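Local coordinates for protein pilin (Clostridioides difficile, PDB 6T8S) that is the major subunit of type IV pili, thin surface fibres that probably assemble by packing the N-terminal helices of many pilin copies into a central core, at residues A14-V19 with E94-K99; L31-D36 with S51-Y56; A64-K69 with V90-A95; V80-T85 with V132-L137; N86-T91 with V128-L133. All coordinates share one frame; numbering follows the deposited sequence.

Contact 1: A14-V19 with E94-K99; sequences AKVASV and EAQSAK
V16 pushes its two methyl branches between the side chains of Q96 and K99, one turn apart on the neighbouring helix. V16 CG2 meets the base of the glutamine, 3.5 Å from Q96 CB, and also lies close to Q96 O. V16 CG1, held anti to the backbone N (chi1 161°), turns to the lysine instead and comes within 3.6 Å of K99 CG. Here the valine and the lysine chain slide past each other in opposite directions, so K99 CB, CG and CD all lie along that one methyl. Further out, K99 CE skirts A17 CB at 4.3 Å before the chain bends at its last torsion and carries NZ to a salt bridge with D103. Q96 reaches across with an extended chain, and Q96 NE2 passes K15 CB at 4.2 Å. The amide is held at both ends: OE1 accepts from T93 N at the start of its own helix, and NE2 donates to N12 O on the long helix. Segments 14-19 and 94-99 run roughly parallel, 36° apart with their axes 9.5 Å from each other, so the short helix 94-104 is laid against the long N-terminal helix characteristic of type IV pilins. No polar bond joins the segments: packing is mostly hydrocarbon, with the Q96 amide and a backbone oxygen at its margin, and the polar ends of Q96 and K99 are paired beyond it.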
# COMPACT_ATOMS: atom_id res chain seq x y z
N ALA A 14 -15.26 -2.56 -5.95
CA ALA A 14 -14.38 -2.41 -7.13
C ALA A 14 -13.22 -1.46 -6.80
O ALA A 14 -12.09 -1.71 -7.25
CB ALA A 14 -15.18 -1.94 -8.33
N LYS A 15 -13.43 -0.43 -5.97
CA LYS A 15 -12.32 0.46 -5.54
C LYS A 15 -11.26 -0.36 -4.78
O LYS A 15 -10.05 -0.15 -5.00
CB LYS A 15 -12.86 1.59 -4.67
CG LYS A 15 -13.67 2.62 -5.43
CD LYS A 15 -14.20 3.72 -4.56
CE LYS A 15 -14.67 4.90 -5.37
NZ LYS A 15 -15.42 5.86 -4.53
N VAL A 16 -11.71 -1.23 -3.89
CA VAL A 16 -10.81 -2.17 -3.14
C VAL A 16 -10.07 -3.05 -4.16
O VAL A 16 -8.85 -3.21 -4.03
CB VAL A 16 -11.60 -2.97 -2.10
CG1 VAL A 16 -10.88 -4.22 -1.64
CG2 VAL A 16 -11.95 -2.08 -0.91
N ALA A 17 -10.77 -3.62 -5.14
CA ALA A 17 -10.13 -4.51 -6.14
C ALA A 17 -9.05 -3.73 -6.90
O ALA A 17 -8.00 -4.29 -7.20
CB ALA A 17 -11.16 -5.10 -7.08
N SER A 18 -9.30 -2.46 -7.23
CA SER A 18 -8.34 -1.57 -7.93
C SER A 18 -7.04 -1.41 -7.12
O SER A 18 -5.95 -1.50 -7.69
CB SER A 18 -8.98 -0.25 -8.25
OG SER A 18 -8.10 0.54 -9.01
N VAL A 19 -7.15 -1.23 -5.81
CA VAL A 19 -5.96 -1.16 -4.92
C VAL A 19 -5.22 -2.51 -4.95
O VAL A 19 -3.98 -2.52 -5.04
CB VAL A 19 -6.35 -0.75 -3.50
CG1 VAL A 19 -5.17 -0.84 -2.55
CG2 VAL A 19 -6.96 0.65 -3.51
N GLU A 94 -16.47 -0.94 6.61
CA GLU A 94 -16.18 -2.28 7.17
C GLU A 94 -16.19 -3.31 6.04
O GLU A 94 -15.28 -4.16 6.01
CB GLU A 94 -17.21 -2.64 8.25
CG GLU A 94 -17.09 -1.76 9.48
CD GLU A 94 -17.95 -2.20 10.66
OE1 GLU A 94 -18.32 -3.40 10.73
OE2 GLU A 94 -18.26 -1.34 11.50
N ALA A 95 -17.16 -3.22 5.12
CA ALA A 95 -17.28 -4.16 3.98
C ALA A 95 -16.03 -4.06 3.09
O ALA A 95 -15.55 -5.12 2.61
CB ALA A 95 -18.55 -3.91 3.21
N GLN A 96 -15.49 -2.86 2.89
CA GLN A 96 -14.24 -2.67 2.08
C GLN A 96 -13.05 -3.29 2.81
O GLN A 96 -12.24 -4.02 2.16
CB GLN A 96 -14.00 -1.20 1.79
CG GLN A 96 -14.93 -0.61 0.73
CD GLN A 96 -14.65 0.85 0.51
OE1 GLN A 96 -14.73 1.67 1.43
NE2 GLN A 96 -14.30 1.21 -0.72
N SER A 97 -12.92 -3.05 4.12
CA SER A 97 -11.83 -3.63 4.95
C SER A 97 -11.89 -5.16 4.87
O SER A 97 -10.81 -5.80 4.69
CB SER A 97 -11.91 -3.13 6.37
OG SER A 97 -11.65 -1.75 6.40
N ALA A 98 -13.09 -5.72 5.01
CA ALA A 98 -13.34 -7.18 4.98
C ALA A 98 -12.86 -7.76 3.64
O ALA A 98 -12.17 -8.81 3.66
CB ALA A 98 -14.81 -7.45 5.21
N LYS A 99 -13.18 -7.10 2.53
CA LYS A 99 -12.77 -7.62 1.20
C LYS A 99 -11.25 -7.57 1.07
O LYS A 99 -10.62 -8.56 0.61
CB LYS A 99 -13.42 -6.84 0.06
CG LYS A 99 -12.87 -7.23 -1.31
CD LYS A 99 -13.68 -6.74 -2.47
CE LYS A 99 -13.07 -7.12 -3.81
NZ LYS A 99 -12.94 -8.59 -3.97

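Contact 2: L31-D36 with S51-Y56; sequences LSYYSD and SVLETY
A chi1 of 180° swings the Y33 ring away from its own backbone nitrogen, to lie beside V52 and L53, while the -65° chi1 of Y56 sends its ring back across the helix surface. The two tyrosines cross at about a right angle without stacking. Y56 CE2 touches Y33 CB at 3.8 Å, and the backbone nitrogen of Y33 lies over one face of the Y56 ring, offset toward its rim. S32 CB also touches that ring, 3.5 Å from Y56 CD1. At the far end the phenol meets a carboxylate: Y56 OH donates to D36 OD2 in a very short hydrogen bond of 2.5 Å, a length whose exact value is doubtful. OD2 lies near the ring plane at its edge, and the carboxylate is turned 41° from that plane. In the fold, this packs the loop that follows the long N-terminal helix of the pilin back onto the helix's last turns, near the surface of the chain. The Y33 ring continues the apolar part of the seam. Y33 CE2 lies 3.8 Å from V52 CG2 and also comes close to V52 O, and Y33 CB rests 4.0 Å from L53 CD2. L53 is buried, reaching on to V26 and A29 of the helix and to L72 of strand 70-75, and P41 packs against both L53 and Y33.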
# COMPACT_ATOMS: atom_id res chain seq x y z
N LEU A 31 10.01 -6.49 -6.48
CA LEU A 31 10.82 -7.73 -6.34
C LEU A 31 11.92 -7.75 -7.40
O LEU A 31 13.06 -8.17 -7.07
CB LEU A 31 9.90 -8.95 -6.42
CG LEU A 31 9.14 -9.25 -5.13
CD1 LEU A 31 7.97 -10.19 -5.40
CD2 LEU A 31 10.07 -9.83 -4.07
N SER A 32 11.61 -7.32 -8.63
CA SER A 32 12.57 -7.17 -9.76
C SER A 32 13.71 -6.22 -9.35
O SER A 32 14.89 -6.62 -9.42
CB SER A 32 11.90 -6.66 -11.01
OG SER A 32 11.13 -7.66 -11.64
N TYR A 33 13.35 -5.00 -8.96
CA TYR A 33 14.31 -3.96 -8.50
C TYR A 33 15.20 -4.58 -7.41
O TYR A 33 16.43 -4.42 -7.48
CB TYR A 33 13.56 -2.72 -8.03
CG TYR A 33 14.40 -1.57 -7.53
CD1 TYR A 33 15.11 -1.67 -6.33
CD2 TYR A 33 14.45 -0.37 -8.20
CE1 TYR A 33 15.86 -0.61 -5.85
CE2 TYR A 33 15.19 0.71 -7.73
CZ TYR A 33 15.90 0.58 -6.54
OH TYR A 33 16.65 1.62 -6.05
N TYR A 34 14.60 -5.24 -6.42
CA TYR A 34 15.33 -5.80 -5.26
C TYR A 34 16.33 -6.86 -5.75
O TYR A 34 17.51 -6.83 -5.34
CB TYR A 34 14.34 -6.39 -4.25
CG TYR A 34 14.96 -6.88 -2.96
CD1 TYR A 34 16.11 -6.31 -2.44
CD2 TYR A 34 14.37 -7.91 -2.26
CE1 TYR A 34 16.66 -6.75 -1.24
CE2 TYR A 34 14.90 -8.36 -1.06
CZ TYR A 34 16.05 -7.78 -0.55
OH TYR A 34 16.57 -8.23 0.62
N SER A 35 15.88 -7.74 -6.64
CA SER A 35 16.74 -8.80 -7.23
C SER A 35 17.91 -8.18 -8.01
O SER A 35 19.03 -8.73 -7.94
CB SER A 35 15.95 -9.75 -8.10
OG SER A 35 16.81 -10.82 -8.51
N ASP A 36 17.68 -7.07 -8.71
CA ASP A 36 18.69 -6.48 -9.64
C ASP A 36 19.71 -5.64 -8.87
O ASP A 36 20.87 -5.60 -9.30
CB ASP A 36 18.05 -5.61 -10.73
CG ASP A 36 17.14 -6.36 -11.69
OD1 ASP A 36 17.06 -7.62 -11.59
OD2 ASP A 36 16.49 -5.68 -12.52
N SER A 51 8.15 6.66 -8.69
CA SER A 51 9.10 6.86 -9.82
C SER A 51 10.39 6.04 -9.61
O SER A 51 11.06 5.74 -10.64
CB SER A 51 9.37 8.34 -10.05
OG SER A 51 10.15 8.84 -8.99
N VAL A 52 10.73 5.64 -8.37
CA VAL A 52 11.88 4.73 -8.09
C VAL A 52 11.73 3.44 -8.92
O VAL A 52 12.77 2.86 -9.33
CB VAL A 52 12.02 4.43 -6.59
CG1 VAL A 52 10.84 3.64 -6.04
CG2 VAL A 52 13.33 3.72 -6.26
N LEU A 53 10.50 3.01 -9.22
CA LEU A 53 10.24 1.75 -10.00
C LEU A 53 10.02 2.03 -11.49
O LEU A 53 9.61 1.08 -12.20
CB LEU A 53 9.00 1.06 -9.42
CG LEU A 53 9.10 0.55 -7.98
CD1 LEU A 53 7.80 -0.12 -7.59
CD2 LEU A 53 10.26 -0.41 -7.80
N GLU A 54 10.31 3.23 -12.01
CA GLU A 54 9.83 3.65 -13.36
C GLU A 54 10.41 2.76 -14.47
O GLU A 54 9.72 2.59 -15.50
CB GLU A 54 10.19 5.10 -13.66
CG GLU A 54 9.50 5.63 -14.90
CD GLU A 54 9.39 7.14 -14.93
OE1 GLU A 54 10.25 7.80 -14.31
OE2 GLU A 54 8.45 7.64 -15.57
N THR A 55 11.65 2.27 -14.33
CA THR A 55 12.27 1.41 -15.38
C THR A 55 11.44 0.13 -15.52
O THR A 55 11.38 -0.43 -16.65
CB THR A 55 13.75 1.14 -15.07
OG1 THR A 55 14.39 2.40 -14.92
CG2 THR A 55 14.45 0.35 -16.16
N TYR A 56 10.77 -0.33 -14.45
CA TYR A 56 10.14 -1.67 -14.36
C TYR A 56 8.64 -1.64 -14.67
O TYR A 56 8.05 -2.72 -14.79
CB TYR A 56 10.36 -2.28 -12.97
CG TYR A 56 11.81 -2.58 -12.65
CD1 TYR A 56 12.38 -3.79 -12.99
CD2 TYR A 56 12.62 -1.63 -12.04
CE1 TYR A 56 13.70 -4.09 -12.70
CE2 TYR A 56 13.95 -1.91 -11.76
CZ TYR A 56 14.50 -3.14 -12.08
OH TYR A 56 15.81 -3.42 -11.82

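Contact 3: A64-K69 with V90-A95; sequences ADIGGK and VTLTEA
I66 and V90 make the apolar part of the contact, lying side by side and pointing the same way. I66 CD1 comes to 3.7 Å from V90 CG1, and I66 CG1 runs along the same methyl and V90 CB. The chi1 of 60° places I66 CG1 between the backbone N and the carbonyl carbon, which leaves I66 CG2 to face the next inward residue of the strand, 4.0 Å from L92 CD2. V19 of the N-terminal helix also packs on I66, so the isoleucine joins the helix to strand 90-92.

The polar part is a single backbone hydrogen bond. T91 N donates to I66 O over 2.8 Å, with 164° at the hydrogen and 162° at the carbonyl. The same oxygen, I66 O, receives a CA-H...O contact from V90 CA at 3.4 Å. I66 is the third residue of a type I turn from A64 to G67, so the bond fixes the turn to the edge of the strand. G67 and G68 follow with positive phi, a conformation readily open to glycine. G67 O ends 3.4 Å from V90 CG1, a buried oxygen with no hydrogen-bond partner in the model. Between these two segments the hold is thus one nearly straight bond and a hydrocarbon patch, at the price of one buried carbonyl set against a methyl.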
# COMPACT_ATOMS: atom_id res chain seq x y z
N ALA A 64 -4.53 5.76 -5.14
CA ALA A 64 -5.43 4.61 -4.87
C ALA A 64 -6.88 5.04 -5.11
O ALA A 64 -7.23 6.19 -4.82
CB ALA A 64 -5.20 4.12 -3.46
N ASP A 65 -7.72 4.13 -5.60
CA ASP A 65 -9.17 4.41 -5.82
C ASP A 65 -9.90 4.60 -4.48
O ASP A 65 -11.01 5.17 -4.49
CB ASP A 65 -9.80 3.32 -6.67
CG ASP A 65 -9.58 3.50 -8.16
OD1 ASP A 65 -8.86 4.43 -8.55
OD2 ASP A 65 -10.18 2.73 -8.93
N ILE A 66 -9.31 4.19 -3.35
CA ILE A 66 -9.89 4.39 -1.99
C ILE A 66 -9.42 5.73 -1.40
O ILE A 66 -9.82 6.04 -0.26
CB ILE A 66 -9.56 3.20 -1.06
CG1 ILE A 66 -8.04 3.02 -0.90
CG2 ILE A 66 -10.26 1.94 -1.54
CD1 ILE A 66 -7.64 1.90 0.03
N GLY A 67 -8.63 6.49 -2.15
CA GLY A 67 -8.02 7.77 -1.72
C GLY A 67 -6.54 7.61 -1.42
O GLY A 67 -6.14 6.51 -0.97
N GLY A 68 -5.74 8.65 -1.66
CA GLY A 68 -4.36 8.72 -1.16
C GLY A 68 -3.31 8.42 -2.21
O GLY A 68 -3.52 7.50 -3.05
N LYS A 69 -2.22 9.18 -2.21
CA LYS A 69 -1.08 8.94 -3.13
C LYS A 69 -0.26 7.75 -2.63
O LYS A 69 -0.18 7.52 -1.41
CB LYS A 69 -0.17 10.17 -3.20
CG LYS A 69 -0.70 11.31 -4.05
CD LYS A 69 0.21 12.52 -4.03
CE LYS A 69 -0.50 13.80 -4.44
NZ LYS A 69 0.46 14.91 -4.60
N VAL A 90 -6.82 7.18 3.04
CA VAL A 90 -7.82 6.26 2.44
C VAL A 90 -9.14 6.40 3.20
O VAL A 90 -9.13 6.82 4.39
CB VAL A 90 -7.34 4.80 2.45
CG1 VAL A 90 -5.95 4.67 1.87
CG2 VAL A 90 -7.43 4.16 3.82
N THR A 91 -10.23 6.02 2.55
CA THR A 91 -11.53 5.81 3.21
C THR A 91 -11.98 4.37 2.96
O THR A 91 -11.98 3.95 1.79
CB THR A 91 -12.54 6.88 2.77
OG1 THR A 91 -12.00 8.14 3.19
CG2 THR A 91 -13.91 6.68 3.37
N LEU A 92 -12.32 3.65 4.03
CA LEU A 92 -12.79 2.25 3.99
C LEU A 92 -14.02 2.10 4.88
O LEU A 92 -13.95 2.42 6.09
CB LEU A 92 -11.68 1.30 4.44
CG LEU A 92 -10.44 1.25 3.54
CD1 LEU A 92 -9.31 0.49 4.21
CD2 LEU A 92 -10.79 0.62 2.20
N THR A 93 -15.11 1.59 4.31
CA THR A 93 -16.21 0.96 5.08
C THR A 93 -15.72 -0.37 5.67
O THR A 93 -14.65 -0.87 5.24
CB THR A 93 -17.43 0.76 4.18
OG1 THR A 93 -17.08 -0.27 3.25
CG2 THR A 93 -17.85 2.04 3.48
N GLU A 94 -16.47 -0.94 6.61
CA GLU A 94 -16.18 -2.28 7.17
C GLU A 94 -16.19 -3.31 6.04
O GLU A 94 -15.28 -4.16 6.01
CB GLU A 94 -17.21 -2.64 8.25
CG GLU A 94 -17.09 -1.76 9.48
CD GLU A 94 -17.95 -2.20 10.66
OE1 GLU A 94 -18.32 -3.40 10.73
OE2 GLU A 94 -18.26 -1.34 11.50
N ALA A 95 -17.16 -3.22 5.12
CA ALA A 95 -17.28 -4.16 3.98
C ALA A 95 -16.03 -4.06 3.09
O ALA A 95 -15.55 -5.12 2.61
CB ALA A 95 -18.55 -3.91 3.21

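Contact 4: V80-T85 with V132-L137; sequences VLQIGT and VLYIVL
I83 and I135 meet through their terminal methyls, I83 CD1 to I135 CD1 at 3.8 Å, on the face of the pilin's antiparallel sheet that looks toward the long N-terminal helix. The -46° chi1 of I135 sends CG1 anti to the carbonyl carbon and brings CD1 across to its partner. Where the chain turns a corner, L137 CD1 comes to 3.9 Å from L81 CB, a residue of that same face, and beyond that L137 packs on Y23 and V26 of the helix. Y134 and V80 occupy the other face: V80 CG1 touches Y134 CB at 3.7 Å and lies at the edge of the ring. Between the faces run the backbone bonds of strands 78-83 and 128-138. L81 pairs with I135 and I83 with L133, each pair exchanging two bonds, among them L81 N to I135 O at 2.8 Å.

Toward the outer end, Q82 extends beside Y134, pointing the same way, with the amide and ring planes 65° apart. Q82 CG rests 3.5 Å from V132 CG1, while V132 CG2 faces the backbone at G84. The extended chain of Q82 then delivers its amide to the backbone two residues on, where Q82 NE2 donates to G84 O at 2.9 Å, the acceptor lying within 4° of the amide plane.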
# COMPACT_ATOMS: atom_id res chain seq x y z
N VAL A 80 7.18 -1.54 2.43
CA VAL A 80 5.76 -1.24 2.72
C VAL A 80 5.24 -0.26 1.66
O VAL A 80 5.92 0.75 1.36
CB VAL A 80 5.60 -0.68 4.15
CG1 VAL A 80 4.18 -0.20 4.42
CG2 VAL A 80 6.02 -1.71 5.18
N LEU A 81 4.07 -0.55 1.11
CA LEU A 81 3.33 0.38 0.25
C LEU A 81 2.50 1.28 1.18
O LEU A 81 1.61 0.78 1.88
CB LEU A 81 2.44 -0.40 -0.72
CG LEU A 81 1.59 0.46 -1.65
CD1 LEU A 81 2.46 1.27 -2.60
CD2 LEU A 81 0.59 -0.41 -2.41
N GLN A 82 2.86 2.56 1.23
CA GLN A 82 2.07 3.60 1.93
C GLN A 82 1.02 4.12 0.96
O GLN A 82 1.34 4.42 -0.22
CB GLN A 82 3.00 4.71 2.43
CG GLN A 82 2.25 5.89 3.04
CD GLN A 82 3.21 6.93 3.59
OE1 GLN A 82 4.30 6.59 4.05
NE2 GLN A 82 2.82 8.20 3.54
N ILE A 83 -0.22 4.22 1.44
CA ILE A 83 -1.36 4.76 0.66
C ILE A 83 -1.89 5.98 1.44
O ILE A 83 -2.53 5.78 2.47
CB ILE A 83 -2.44 3.69 0.44
CG1 ILE A 83 -1.84 2.36 -0.01
CG2 ILE A 83 -3.49 4.21 -0.54
CD1 ILE A 83 -2.84 1.24 -0.12
N GLY A 84 -1.60 7.16 0.93
CA GLY A 84 -2.01 8.43 1.55
C GLY A 84 -0.83 9.23 2.02
O GLY A 84 0.28 8.68 2.19
N THR A 85 -1.08 10.51 2.27
CA THR A 85 -0.07 11.47 2.76
C THR A 85 -0.79 12.44 3.69
O THR A 85 -1.99 12.24 3.96
CB THR A 85 0.59 12.19 1.59
OG1 THR A 85 -0.46 12.94 0.97
CG2 THR A 85 1.25 11.24 0.60
N VAL A 132 -3.92 7.51 6.52
CA VAL A 132 -2.85 6.80 5.77
C VAL A 132 -2.92 5.31 6.13
O VAL A 132 -3.10 4.98 7.31
CB VAL A 132 -1.47 7.40 6.03
CG1 VAL A 132 -0.39 6.63 5.28
CG2 VAL A 132 -1.43 8.88 5.65
N LEU A 133 -2.80 4.45 5.12
CA LEU A 133 -2.85 2.98 5.24
C LEU A 133 -1.52 2.42 4.74
O LEU A 133 -0.87 3.07 3.90
CB LEU A 133 -4.02 2.44 4.40
CG LEU A 133 -4.39 0.98 4.63
CD1 LEU A 133 -5.10 0.78 5.95
CD2 LEU A 133 -5.25 0.43 3.50
N TYR A 134 -1.13 1.25 5.24
CA TYR A 134 0.16 0.59 4.95
C TYR A 134 -0.09 -0.87 4.57
O TYR A 134 -0.81 -1.56 5.29
CB TYR A 134 1.05 0.71 6.19
CG TYR A 134 1.32 2.13 6.60
CD1 TYR A 134 2.33 2.87 6.02
CD2 TYR A 134 0.52 2.75 7.55
CE1 TYR A 134 2.59 4.18 6.41
CE2 TYR A 134 0.75 4.06 7.95
CZ TYR A 134 1.79 4.77 7.38
OH TYR A 134 2.01 6.07 7.76
N ILE A 135 0.51 -1.32 3.46
CA ILE A 135 0.45 -2.76 3.05
C ILE A 135 1.87 -3.28 2.82
O ILE A 135 2.58 -2.77 1.93
CB ILE A 135 -0.46 -3.00 1.82
CG1 ILE A 135 -1.80 -2.28 1.92
CG2 ILE A 135 -0.65 -4.50 1.64
CD1 ILE A 135 -2.72 -2.48 0.73
N VAL A 136 2.26 -4.30 3.58
CA VAL A 136 3.59 -4.93 3.41
C VAL A 136 3.68 -5.53 2.00
O VAL A 136 2.77 -6.31 1.63
CB VAL A 136 3.84 -6.01 4.47
CG1 VAL A 136 5.14 -6.75 4.22
CG2 VAL A 136 3.82 -5.41 5.87
N LEU A 137 4.73 -5.18 1.25
CA LEU A 137 5.02 -5.75 -0.11
C LEU A 137 6.01 -6.90 -0.00
O LEU A 137 5.77 -7.96 -0.63
CB LEU A 137 5.62 -4.66 -0.99
CG LEU A 137 4.67 -3.58 -1.48
CD1 LEU A 137 5.44 -2.46 -2.16
CD2 LEU A 137 3.64 -4.16 -2.44

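Contact 5: N86-T91 with V128-L133; sequences NDEGVT and VDNKVL
N130 leaves its backbone pointing away from segment 86-91, yet its side chain curls back to it. CB leads to N130 CG, which sits anti to the backbone N (chi1 -163°) and comes within 3.8 Å of G89 N. From there N130 OD1 accepts a hydrogen bond from G89 N at 2.8 Å. The donor stands above the plane of the amide carbonyl rather than on a lone pair. N130 OD1 also passes 3.9 Å from E88 CG, whose chain crosses the asparagine at about a right angle and carries its carboxylate off to K63 and to the backbone of G68. G89 lies tight against the backbone of residues 130 to 132, with G89 CA 4.1 Å from K131 CA.

The next residue makes the strand pairing proper: V90 N donates to K131 O at 2.8 Å, and K131 N returns a bond to V90 O. On the inner side V90 CG2 meets V128 CG1 at 3.7 Å and L133 CB at 3.9 Å, the V90 and L133 side chains crossing at about a right angle. On the outer side a water links T91 OG1, at 2.8 Å, to D129 OD1, to which it donates. N130, with phi and psi of 59° and 56°, and K131 together face V90: this is a G1 beta bulge, placed where strand 128-138 turns a corner as it pairs with strand 90-92.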
# COMPACT_ATOMS: atom_id res chain seq x y z
N ASN A 86 -0.11 13.51 4.10
CA ASN A 86 -0.72 14.63 4.86
C ASN A 86 -1.95 15.20 4.13
O ASN A 86 -2.89 15.66 4.81
CB ASN A 86 0.31 15.73 5.10
CG ASN A 86 0.83 16.32 3.81
OD1 ASN A 86 1.49 15.63 3.03
ND2 ASN A 86 0.53 17.59 3.58
N ASP A 87 -1.95 15.18 2.80
CA ASP A 87 -3.00 15.82 1.95
C ASP A 87 -4.30 15.00 1.98
O ASP A 87 -5.39 15.60 1.94
CB ASP A 87 -2.51 16.01 0.51
CG ASP A 87 -1.48 17.11 0.31
OD1 ASP A 87 -1.61 18.16 0.97
OD2 ASP A 87 -0.55 16.91 -0.49
N GLU A 88 -4.20 13.67 2.03
CA GLU A 88 -5.39 12.79 1.89
C GLU A 88 -4.99 11.35 2.21
O GLU A 88 -3.93 10.93 1.73
CB GLU A 88 -5.94 12.92 0.47
CG GLU A 88 -7.02 11.91 0.13
CD GLU A 88 -7.48 11.99 -1.32
OE1 GLU A 88 -8.33 12.85 -1.60
OE2 GLU A 88 -6.96 11.22 -2.16
N GLY A 89 -5.79 10.68 3.04
CA GLY A 89 -5.63 9.26 3.37
C GLY A 89 -6.65 8.43 2.63
O GLY A 89 -7.31 8.96 1.71
N VAL A 90 -6.82 7.18 3.04
CA VAL A 90 -7.82 6.26 2.44
C VAL A 90 -9.14 6.40 3.20
O VAL A 90 -9.13 6.82 4.39
CB VAL A 90 -7.34 4.80 2.45
CG1 VAL A 90 -5.95 4.67 1.87
CG2 VAL A 90 -7.43 4.16 3.82
N THR A 91 -10.23 6.02 2.55
CA THR A 91 -11.53 5.81 3.21
C THR A 91 -11.98 4.37 2.96
O THR A 91 -11.98 3.95 1.79
CB THR A 91 -12.54 6.88 2.77
OG1 THR A 91 -12.00 8.14 3.19
CG2 THR A 91 -13.91 6.68 3.37
N VAL A 128 -12.13 3.17 8.22
CA VAL A 128 -11.02 4.15 8.11
C VAL A 128 -11.58 5.42 7.48
O VAL A 128 -12.16 5.35 6.38
CB VAL A 128 -9.82 3.60 7.31
CG1 VAL A 128 -8.69 4.60 7.28
CG2 VAL A 128 -9.32 2.26 7.87
N ASP A 129 -11.44 6.54 8.17
CA ASP A 129 -11.97 7.85 7.72
C ASP A 129 -10.80 8.79 7.42
O ASP A 129 -10.33 9.49 8.34
CB ASP A 129 -12.93 8.46 8.74
CG ASP A 129 -13.48 9.81 8.31
OD1 ASP A 129 -13.28 10.19 7.14
OD2 ASP A 129 -14.06 10.50 9.17
N ASN A 130 -10.33 8.80 6.17
CA ASN A 130 -9.26 9.71 5.68
C ASN A 130 -7.97 9.53 6.49
O ASN A 130 -7.44 10.56 7.02
CB ASN A 130 -9.73 11.17 5.71
CG ASN A 130 -8.87 12.07 4.85
OD1 ASN A 130 -8.33 11.64 3.84
ND2 ASN A 130 -8.73 13.33 5.25
N LYS A 131 -7.45 8.31 6.56
CA LYS A 131 -6.18 8.00 7.27
C LYS A 131 -5.21 7.28 6.33
O LYS A 131 -5.65 6.50 5.47
CB LYS A 131 -6.44 7.16 8.52
CG LYS A 131 -7.42 7.76 9.53
CD LYS A 131 -6.94 9.06 10.15
CE LYS A 131 -7.94 9.64 11.13
NZ LYS A 131 -7.52 10.99 11.59
N VAL A 132 -3.92 7.51 6.52
CA VAL A 132 -2.85 6.80 5.77
C VAL A 132 -2.92 5.31 6.13
O VAL A 132 -3.10 4.98 7.31
CB VAL A 132 -1.47 7.40 6.03
CG1 VAL A 132 -0.39 6.63 5.28
CG2 VAL A 132 -1.43 8.88 5.65
N LEU A 133 -2.80 4.45 5.12
CA LEU A 133 -2.85 2.98 5.24
C LEU A 133 -1.52 2.42 4.74
O LEU A 133 -0.87 3.07 3.90
CB LEU A 133 -4.02 2.44 4.40
CG LEU A 133 -4.39 0.98 4.63
CD1 LEU A 133 -5.10 0.78 5.95
CD2 LEU A 133 -5.25 0.43 3.50
O HOH W 1 -13.54 10.00 4.60

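Helix 9-37 comes first, and both of its contacted turns wait for later chain. Contact 2 closes early, when the loop after the helix folds back on its C-terminal end; contact 1 closes only at helix 94-104, so its long loop encloses contact 2. Contact 3, opening at 64-69, ends on the same 94-95 turn as contact 1. Contacts 4 and 5 both end on strand 128-138, sharing V132 and L133, and each crosses contact 1; contact 4 crosses contact 3 as well. V90 and T91 join contacts 3 and 5. Contacts 1, 3 and 5 tie helix, turn and sheet on one side of the chain's centre; contact 4 sits near it, contact 2 on the other side.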